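Local coordinates for protein gamma-resorcylate decarboxylase (Polaromonas, PDB 4QRO) that probably catalyses the reversible, manganese-dependent, non-oxidative decarboxylation of gamma-resorcylate (2,6-dihydroxybenzoate) to resorcinol, at residues A[43-48]-A[91-95]; A[77-82]-A[112-116]; A[163-168]-A[188-193]. All coordinates share one frame; numbering follows the deposited sequence. Where two conformers were deposited one is given.

Contact 1: A[43-48]-A[91-95]; sequences RVRLMD and QPTRF
D48, near the end of its helix, and R94, on the facing loop, meet in an end-on salt bridge in which both terminal nitrogens of the arginine converge on a single oxygen. NH1 of R94 reaches D48 OD1 at 2.8 Å through the syn lone pair, and NH2 of R94 meets the same OD1 at 2.9 Å nearly in line with the C-O bond. Carboxylate and guanidinium are almost coplanar, 26° apart, and the oxygen lies in the guanidinium plane.

Beside this charged pair runs an apolar seam. V44 divides its two methyls: CG1 lies 3.8 Å from R94 NH1, while CG2 presses on F95, 3.5 Å from CZ, and also touches the amide of Q91. M47 and R94 lie alongside each other, pointing opposite ways, with M47 CE 3.5 Å from R94 O. The SD of M47 stands 4.8 Å from the centroid of the F95 ring and well off the normal, an oblique Met-aromatic contact. The aliphatic CD of R43 adds to the packing at F95 CE1.

R94 attains this pose by folding twice, at chi2 (-47°) and chi3 (-68°), which swings the guanidinium round beside M47 to the D48 carboxylate. A second shell then fixes its rotation: NE bonds to E53 O and NH2 to I52 O. Q91 NE2 is similarly tied to Q40 O, and R43 NE to D38 O. Helix 42-49 is thereby fastened to the turn leading into strand 95-97, beside the parallel strand 52-59, on the outside of what is, for an amidohydrolase, probably a (β/α)8 barrel.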
# COMPACT_ATOMS: atom_id res chain seq x y z
N ARG A 43 11.70 9.53 29.18
CA ARG A 43 10.58 9.82 28.30
C ARG A 43 10.02 11.21 28.52
O ARG A 43 9.82 11.96 27.56
CB ARG A 43 9.48 8.76 28.47
CG ARG A 43 8.31 8.90 27.52
CD ARG A 43 7.25 7.83 27.73
NE ARG A 43 7.79 6.46 27.60
CZ ARG A 43 7.33 5.53 26.76
NH1 ARG A 43 6.31 5.76 25.90
NH2 ARG A 43 7.93 4.36 26.74
N VAL A 44 9.81 11.59 29.78
CA VAL A 44 9.26 12.90 30.08
C VAL A 44 10.30 14.01 29.81
O VAL A 44 9.97 15.09 29.30
CB VAL A 44 8.72 12.94 31.53
CG1 VAL A 44 8.31 14.36 31.93
CG2 VAL A 44 7.55 11.98 31.64
N ARG A 45 11.56 13.75 30.14
CA ARG A 45 12.61 14.68 29.79
C ARG A 45 12.64 14.95 28.28
O ARG A 45 12.78 16.10 27.84
CB ARG A 45 13.95 14.14 30.29
CG ARG A 45 15.18 14.82 29.75
CD ARG A 45 16.40 14.31 30.51
NE ARG A 45 15.99 13.76 31.80
CZ ARG A 45 16.15 12.49 32.17
NH1 ARG A 45 15.72 12.12 33.35
NH2 ARG A 45 16.75 11.62 31.38
N LEU A 46 12.50 13.91 27.46
CA LEU A 46 12.51 14.12 25.99
C LEU A 46 11.26 14.89 25.52
O LEU A 46 11.33 15.73 24.60
CB LEU A 46 12.63 12.80 25.25
CG LEU A 46 14.01 12.15 25.43
CD1 LEU A 46 13.96 10.70 24.91
CD2 LEU A 46 15.12 12.98 24.79
N MET A 47 10.14 14.62 26.19
CA MET A 47 8.90 15.36 25.96
C MET A 47 9.07 16.85 26.21
O MET A 47 8.70 17.69 25.39
CB MET A 47 7.77 14.79 26.81
CG MET A 47 7.16 13.48 26.31
SD MET A 47 6.15 12.70 27.58
CE MET A 47 4.80 13.86 27.66
N ASP A 48 9.71 17.18 27.33
CA ASP A 48 10.03 18.55 27.67
C ASP A 48 10.96 19.16 26.65
O ASP A 48 10.78 20.29 26.22
CB ASP A 48 10.70 18.61 29.05
CG ASP A 48 9.74 18.28 30.19
OD1 ASP A 48 8.51 18.32 30.01
OD2 ASP A 48 10.24 17.95 31.29
N GLN A 91 2.05 10.85 36.74
CA GLN A 91 2.22 12.16 36.08
C GLN A 91 1.00 12.42 35.20
O GLN A 91 1.08 12.34 33.96
CB GLN A 91 3.53 12.18 35.26
CG GLN A 91 4.78 12.09 36.11
CD GLN A 91 6.07 12.42 35.36
OE1 GLN A 91 6.27 13.56 34.92
NE2 GLN A 91 6.95 11.43 35.23
N PRO A 92 -0.16 12.70 35.85
CA PRO A 92 -1.44 12.80 35.14
C PRO A 92 -1.60 14.05 34.24
O PRO A 92 -2.54 14.10 33.45
CB PRO A 92 -2.49 12.79 36.27
CG PRO A 92 -1.76 13.32 37.46
CD PRO A 92 -0.31 12.95 37.30
N THR A 93 -0.70 15.02 34.35
CA THR A 93 -0.71 16.15 33.40
C THR A 93 0.02 15.86 32.08
O THR A 93 -0.11 16.61 31.12
CB THR A 93 -0.11 17.42 34.02
OG1 THR A 93 1.31 17.29 34.18
CG2 THR A 93 -0.76 17.70 35.39
N ARG A 94 0.76 14.75 32.02
CA ARG A 94 1.62 14.42 30.87
C ARG A 94 1.20 13.17 30.10
O ARG A 94 1.65 12.98 28.97
CB ARG A 94 3.06 14.21 31.37
CG ARG A 94 3.66 15.36 32.16
CD ARG A 94 3.45 16.70 31.50
NE ARG A 94 4.21 16.81 30.26
CZ ARG A 94 5.48 17.17 30.18
NH1 ARG A 94 6.18 17.46 31.28
NH2 ARG A 94 6.06 17.27 28.99
N PHE A 95 0.36 12.34 30.71
CA PHE A 95 0.01 11.05 30.14
C PHE A 95 -1.50 10.79 30.18
O PHE A 95 -2.21 11.25 31.10
CB PHE A 95 0.73 9.91 30.89
CG PHE A 95 2.24 9.92 30.74
CD1 PHE A 95 2.85 9.87 29.48
CD2 PHE A 95 3.05 9.94 31.88
CE1 PHE A 95 4.25 9.88 29.34
CE2 PHE A 95 4.44 9.94 31.75
CZ PHE A 95 5.03 9.91 30.47

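Contact 2: A[77-82]-A[112-116]; sequences ARRAND and ELERC
E112 and R115 both leave helix 106-118 with CG anti to the backbone N, which sends them across to N81 and D82; a bend at chi2 of E112 (66°) and another at chi3 of R115 (75°) then bring carboxylate and guanidinium together between the helices. R115 clasps E112 side-on, its NE at 3.0 Å from E112 OE1 and its NH2 at 2.8 Å from E112 OE2. The far end of the same guanidinium is turned to D82. There R115 NH1 finds the syn lone pair of D82 OD1 at 2.8 Å, whereas NH2 approaches that oxygen from above the carboxylate plane at a longer 3.3 Å.

The two helices probably belong to the outer layer of the (β/α)8 barrel expected of an amidohydrolase; segments 77-82 and 112-116 run nearly parallel, 13° apart, and strand 95-97 comes between their helices in the chain. The axes are too widely spaced, at 11.3 Å, for backbones to meet, and long polar side chains do the bridging.

E112 is gripped a second time through the anti lone pair of OE2, where N81 ND2 delivers an almost straight bond of 2.8 Å with amide and carboxylate nearly coplanar. ND2 of N81 also bonds A100 O, so the asparagine links the network to the loop after strand 95-97, and C116 SG packs against its amide. Next to exposed R78, a water accepts from R78 NH1 and donates to E112 OE1. R78 and R115 both gather beside the E112 carboxylate, whose negative charge probably offsets their closeness, 3.7 Å from R78 NH1 to R115 NE.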
# COMPACT_ATOMS: atom_id res chain seq x y z
N ALA A 77 -4.14 -8.43 29.39
CA ALA A 77 -4.71 -7.10 29.12
C ALA A 77 -5.05 -6.36 30.43
O ALA A 77 -4.75 -5.18 30.60
CB ALA A 77 -5.95 -7.23 28.22
N ARG A 78 -5.66 -7.07 31.36
CA ARG A 78 -6.07 -6.46 32.65
C ARG A 78 -4.87 -6.00 33.47
O ARG A 78 -4.88 -4.90 34.02
CB ARG A 78 -6.93 -7.46 33.43
CG ARG A 78 -8.34 -7.58 32.84
CD ARG A 78 -9.20 -8.63 33.52
NE ARG A 78 -9.26 -8.44 34.96
CZ ARG A 78 -10.20 -7.79 35.64
NH1 ARG A 78 -11.25 -7.23 35.04
NH2 ARG A 78 -10.11 -7.70 36.96
N ARG A 79 -3.84 -6.83 33.52
CA ARG A 79 -2.57 -6.47 34.16
C ARG A 79 -1.91 -5.26 33.49
O ARG A 79 -1.44 -4.35 34.18
CB ARG A 79 -1.60 -7.66 34.13
CG ARG A 79 -1.86 -8.70 35.21
CD ARG A 79 -0.64 -9.59 35.39
NE ARG A 79 -0.44 -10.42 34.21
CZ ARG A 79 -1.04 -11.59 34.01
NH1 ARG A 79 -1.87 -12.11 34.91
NH2 ARG A 79 -0.81 -12.26 32.89
N ALA A 80 -1.88 -5.26 32.16
CA ALA A 80 -1.25 -4.18 31.40
C ALA A 80 -2.00 -2.88 31.57
O ALA A 80 -1.38 -1.84 31.70
CB ALA A 80 -1.13 -4.53 29.90
N ASN A 81 -3.33 -2.95 31.61
CA ASN A 81 -4.14 -1.77 31.74
C ASN A 81 -4.08 -1.22 33.17
O ASN A 81 -4.06 -0.00 33.36
CB ASN A 81 -5.57 -2.08 31.32
CG ASN A 81 -5.69 -2.40 29.84
OD1 ASN A 81 -4.91 -1.91 29.03
ND2 ASN A 81 -6.67 -3.25 29.48
N ASP A 82 -4.03 -2.11 34.16
CA ASP A 82 -3.86 -1.67 35.56
C ASP A 82 -2.49 -1.01 35.76
O ASP A 82 -2.40 0.01 36.42
CB ASP A 82 -4.02 -2.82 36.56
CG ASP A 82 -5.46 -3.29 36.71
OD1 ASP A 82 -6.39 -2.49 36.50
OD2 ASP A 82 -5.65 -4.47 37.05
N GLU A 112 -13.68 -5.16 29.06
CA GLU A 112 -12.43 -4.52 29.45
C GLU A 112 -12.37 -3.07 28.97
O GLU A 112 -11.82 -2.22 29.66
CB GLU A 112 -11.20 -5.31 28.97
CG GLU A 112 -9.86 -4.68 29.36
CD GLU A 112 -9.60 -4.66 30.87
OE1 GLU A 112 -10.51 -4.98 31.66
OE2 GLU A 112 -8.47 -4.31 31.29
N LEU A 113 -12.91 -2.78 27.78
CA LEU A 113 -12.94 -1.41 27.31
C LEU A 113 -13.83 -0.55 28.21
O LEU A 113 -13.48 0.57 28.54
CB LEU A 113 -13.40 -1.31 25.86
CG LEU A 113 -13.33 0.13 25.30
CD1 LEU A 113 -11.91 0.68 25.28
CD2 LEU A 113 -13.96 0.18 23.93
N GLU A 114 -14.98 -1.08 28.60
CA GLU A 114 -15.84 -0.37 29.55
C GLU A 114 -15.08 -0.08 30.85
O GLU A 114 -15.09 1.06 31.29
CB GLU A 114 -17.13 -1.14 29.83
CG GLU A 114 -18.10 -1.14 28.66
CD GLU A 114 -19.46 -1.70 29.02
OE1 GLU A 114 -19.60 -2.94 29.00
OE2 GLU A 114 -20.37 -0.90 29.32
N ARG A 115 -14.38 -1.07 31.40
CA ARG A 115 -13.60 -0.90 32.64
C ARG A 115 -12.49 0.14 32.46
O ARG A 115 -12.32 1.01 33.31
CB ARG A 115 -13.01 -2.22 33.13
CG ARG A 115 -12.41 -2.15 34.53
CD ARG A 115 -11.80 -3.47 35.00
NE ARG A 115 -10.52 -3.71 34.34
CZ ARG A 115 -9.31 -3.37 34.79
NH1 ARG A 115 -9.15 -2.77 35.96
NH2 ARG A 115 -8.24 -3.63 34.04
N CYS A 116 -11.75 0.05 31.35
CA CYS A 116 -10.69 1.02 31.09
C CYS A 116 -11.19 2.46 30.98
O CYS A 116 -10.54 3.37 31.50
CB CYS A 116 -9.91 0.63 29.83
SG CYS A 116 -8.79 -0.76 30.09
O HOH W 1 -12.37 -6.84 32.33

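Contact 3: A[163-168]-A[188-193]; sequences LHPRNP and AFGQET. With MN (manganese (II) ion), chain K; 38L (2-nitrobenzene-1,3-diol), chain M.
P165 and F189 form the apolar centre of this contact, the proline laying its CB over one face of the ring, 3.4 Å from F189 CG. Measured to the ring centroid the same CB of P165 is at 3.9 Å, a CH-pi contact 29° off the normal. The methyl of A188 packs near the ring of P168. Backbone atoms fill in around them, N of N167 at the edge of the F189 ring and O of L163 against the T193 methyl, CG2.

Between the two segments the only hydrogen-bonded link is through water; the direct bonds stay within a segment or go to outside partners. T193 OG1, set beside its own backbone N (chi1 -48°), donates to F189 O at 2.7 Å, one turn back in the helix, and F189 O takes T193 N from the opposite face. A water donates to T193 OG1 at 2.8 Å and to H164 O at 2.9 Å, spanning helix and strand end. H164 ND1 gives its hydrogen to P165 O at 3.0 Å, in the carbonyl plane but tilted from the imidazole plane, a bent bond. Farther out, E192 OE2 bonds Y141, and Q191 bonds W187 and Y176 of the second subunit.

Metal coordination is the third kind. H164 NE2 binds the manganese at 2.3 Å, and E8, H10 and D287 bind it too. The inhibitor chelates the ion through a nitro oxygen, OAK, and a phenolic oxygen, OAI, while its other nitro oxygen, OAJ, lies at the edge of F189, 3.8 Å from CD2.

One side of the pocket is thus a ligating histidine, its imidazole probably steadied in part by its own chain, and the neighbouring side a phenylalanine backed by proline, consistent with chelation of the inhibitor by the metal while F189 lies along its nitro group, as may hold for the carboxylate of a substrate.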
# COMPACT_ATOMS: atom_id res chain seq x y z
N LEU A 163 -6.19 1.24 15.17
CA LEU A 163 -5.92 -0.03 14.55
C LEU A 163 -4.45 0.04 14.12
O LEU A 163 -4.11 0.68 13.13
CB LEU A 163 -6.87 -0.26 13.36
CG LEU A 163 -6.59 -1.54 12.54
CD1 LEU A 163 -6.88 -2.80 13.34
CD2 LEU A 163 -7.42 -1.55 11.25
N HIS A 164 -3.58 -0.55 14.93
CA HIS A 164 -2.13 -0.46 14.78
C HIS A 164 -1.66 -1.69 14.02
O HIS A 164 -2.39 -2.70 13.95
CB HIS A 164 -1.50 -0.39 16.20
CG HIS A 164 -0.01 -0.24 16.23
ND1 HIS A 164 0.85 -1.32 16.25
CD2 HIS A 164 0.77 0.87 16.29
CE1 HIS A 164 2.09 -0.88 16.31
NE2 HIS A 164 2.07 0.44 16.34
N PRO A 165 -0.46 -1.63 13.42
CA PRO A 165 -0.04 -2.86 12.72
C PRO A 165 0.39 -4.04 13.57
O PRO A 165 0.64 -3.92 14.78
CB PRO A 165 1.18 -2.39 11.89
CG PRO A 165 1.03 -0.92 11.78
CD PRO A 165 0.39 -0.48 13.07
N ARG A 166 0.45 -5.18 12.89
CA ARG A 166 1.25 -6.33 13.28
C ARG A 166 1.65 -6.97 11.96
O ARG A 166 1.12 -6.61 10.89
CB ARG A 166 0.47 -7.34 14.16
CG ARG A 166 -0.69 -8.02 13.43
CD ARG A 166 -1.33 -9.14 14.22
NE ARG A 166 -0.38 -10.20 14.53
CZ ARG A 166 -0.56 -11.14 15.45
NH1 ARG A 166 -1.68 -11.17 16.17
NH2 ARG A 166 0.39 -12.05 15.65
N ASN A 167 2.56 -7.93 12.03
CA ASN A 167 2.94 -8.70 10.85
C ASN A 167 1.93 -9.78 10.50
O ASN A 167 1.28 -10.33 11.38
CB ASN A 167 4.32 -9.36 11.04
CG ASN A 167 5.46 -8.47 10.56
OD1 ASN A 167 5.38 -7.83 9.52
ND2 ASN A 167 6.55 -8.43 11.33
N PRO A 168 1.81 -10.12 9.20
CA PRO A 168 0.97 -11.25 8.85
C PRO A 168 1.54 -12.56 9.41
O PRO A 168 2.76 -12.67 9.60
CB PRO A 168 1.00 -11.27 7.30
CG PRO A 168 2.29 -10.61 6.96
CD PRO A 168 2.51 -9.56 8.02
N ALA A 188 5.32 -4.62 5.19
CA ALA A 188 4.27 -5.59 5.52
C ALA A 188 3.27 -5.08 6.56
O ALA A 188 2.09 -5.36 6.45
CB ALA A 188 4.88 -6.90 5.98
N PHE A 189 3.75 -4.36 7.58
CA PHE A 189 2.86 -3.66 8.55
C PHE A 189 1.77 -2.82 7.87
O PHE A 189 0.61 -2.87 8.24
CB PHE A 189 3.69 -2.67 9.40
CG PHE A 189 4.27 -3.24 10.67
CD1 PHE A 189 4.19 -4.59 10.99
CD2 PHE A 189 4.90 -2.38 11.55
CE1 PHE A 189 4.71 -5.06 12.18
CE2 PHE A 189 5.45 -2.85 12.72
CZ PHE A 189 5.36 -4.19 13.03
N GLY A 190 2.17 -2.06 6.85
CA GLY A 190 1.27 -1.13 6.20
C GLY A 190 0.22 -1.85 5.35
O GLY A 190 -0.97 -1.52 5.43
N GLN A 191 0.64 -2.85 4.56
CA GLN A 191 -0.32 -3.67 3.79
C GLN A 191 -1.35 -4.34 4.71
O GLN A 191 -2.56 -4.30 4.44
CB GLN A 191 0.39 -4.74 2.94
CG GLN A 191 -0.42 -6.00 2.64
CD GLN A 191 -1.54 -5.79 1.64
OE1 GLN A 191 -1.76 -4.68 1.15
NE2 GLN A 191 -2.24 -6.86 1.33
N GLU A 192 -0.86 -4.98 5.76
CA GLU A 192 -1.72 -5.69 6.71
C GLU A 192 -2.80 -4.77 7.28
O GLU A 192 -3.98 -5.10 7.30
CB GLU A 192 -0.87 -6.28 7.83
CG GLU A 192 -1.66 -7.03 8.88
CD GLU A 192 -2.42 -8.22 8.33
OE1 GLU A 192 -1.86 -8.98 7.48
OE2 GLU A 192 -3.59 -8.39 8.77
N THR A 193 -2.38 -3.58 7.68
CA THR A 193 -3.26 -2.64 8.36
C THR A 193 -4.21 -1.93 7.38
O THR A 193 -5.39 -1.73 7.68
CB THR A 193 -2.40 -1.64 9.16
OG1 THR A 193 -1.41 -2.38 9.91
CG2 THR A 193 -3.24 -0.79 10.07
MN MN K . 3.87 1.80 16.54
OAK 38L M . 4.55 1.06 14.42
NAG 38L M . 5.64 0.75 14.03
OAJ 38L M . 5.94 1.01 12.87
CAA 38L M . 6.55 0.12 14.93
CAF 38L M . 7.79 -0.25 14.43
OAH 38L M . 8.41 0.53 13.50
CAE 38L M . 8.41 -1.42 14.89
CAD 38L M . 7.81 -2.19 15.88
CAC 38L M . 6.65 -1.73 16.50
CAB 38L M . 6.04 -0.56 16.06
OAI 38L M . 4.94 -0.09 16.72
O HOH W 2 -2.88 -4.24 11.49

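Contact 3 is the buried one, at the mouth of the barrel with the metal, whereas contacts 1 and 2 lie partly buried toward the outside; contacts 1 and 3 fall on opposite sides of the chain's centre. Contacts 1 and 2 draw on one part of the chain: helix 70-90 provides 77-82 and leads straight into 91-95, although their nearest atoms remain about 11 Å apart. Both are secured by arginine-carboxylate bridges, contact 1 with an apolar seam alongside and contact 2 almost wholly through polar groups. Contact 3 has no such bridge; it relies on ring packing, water and manganese, and its helix also meets the second subunit.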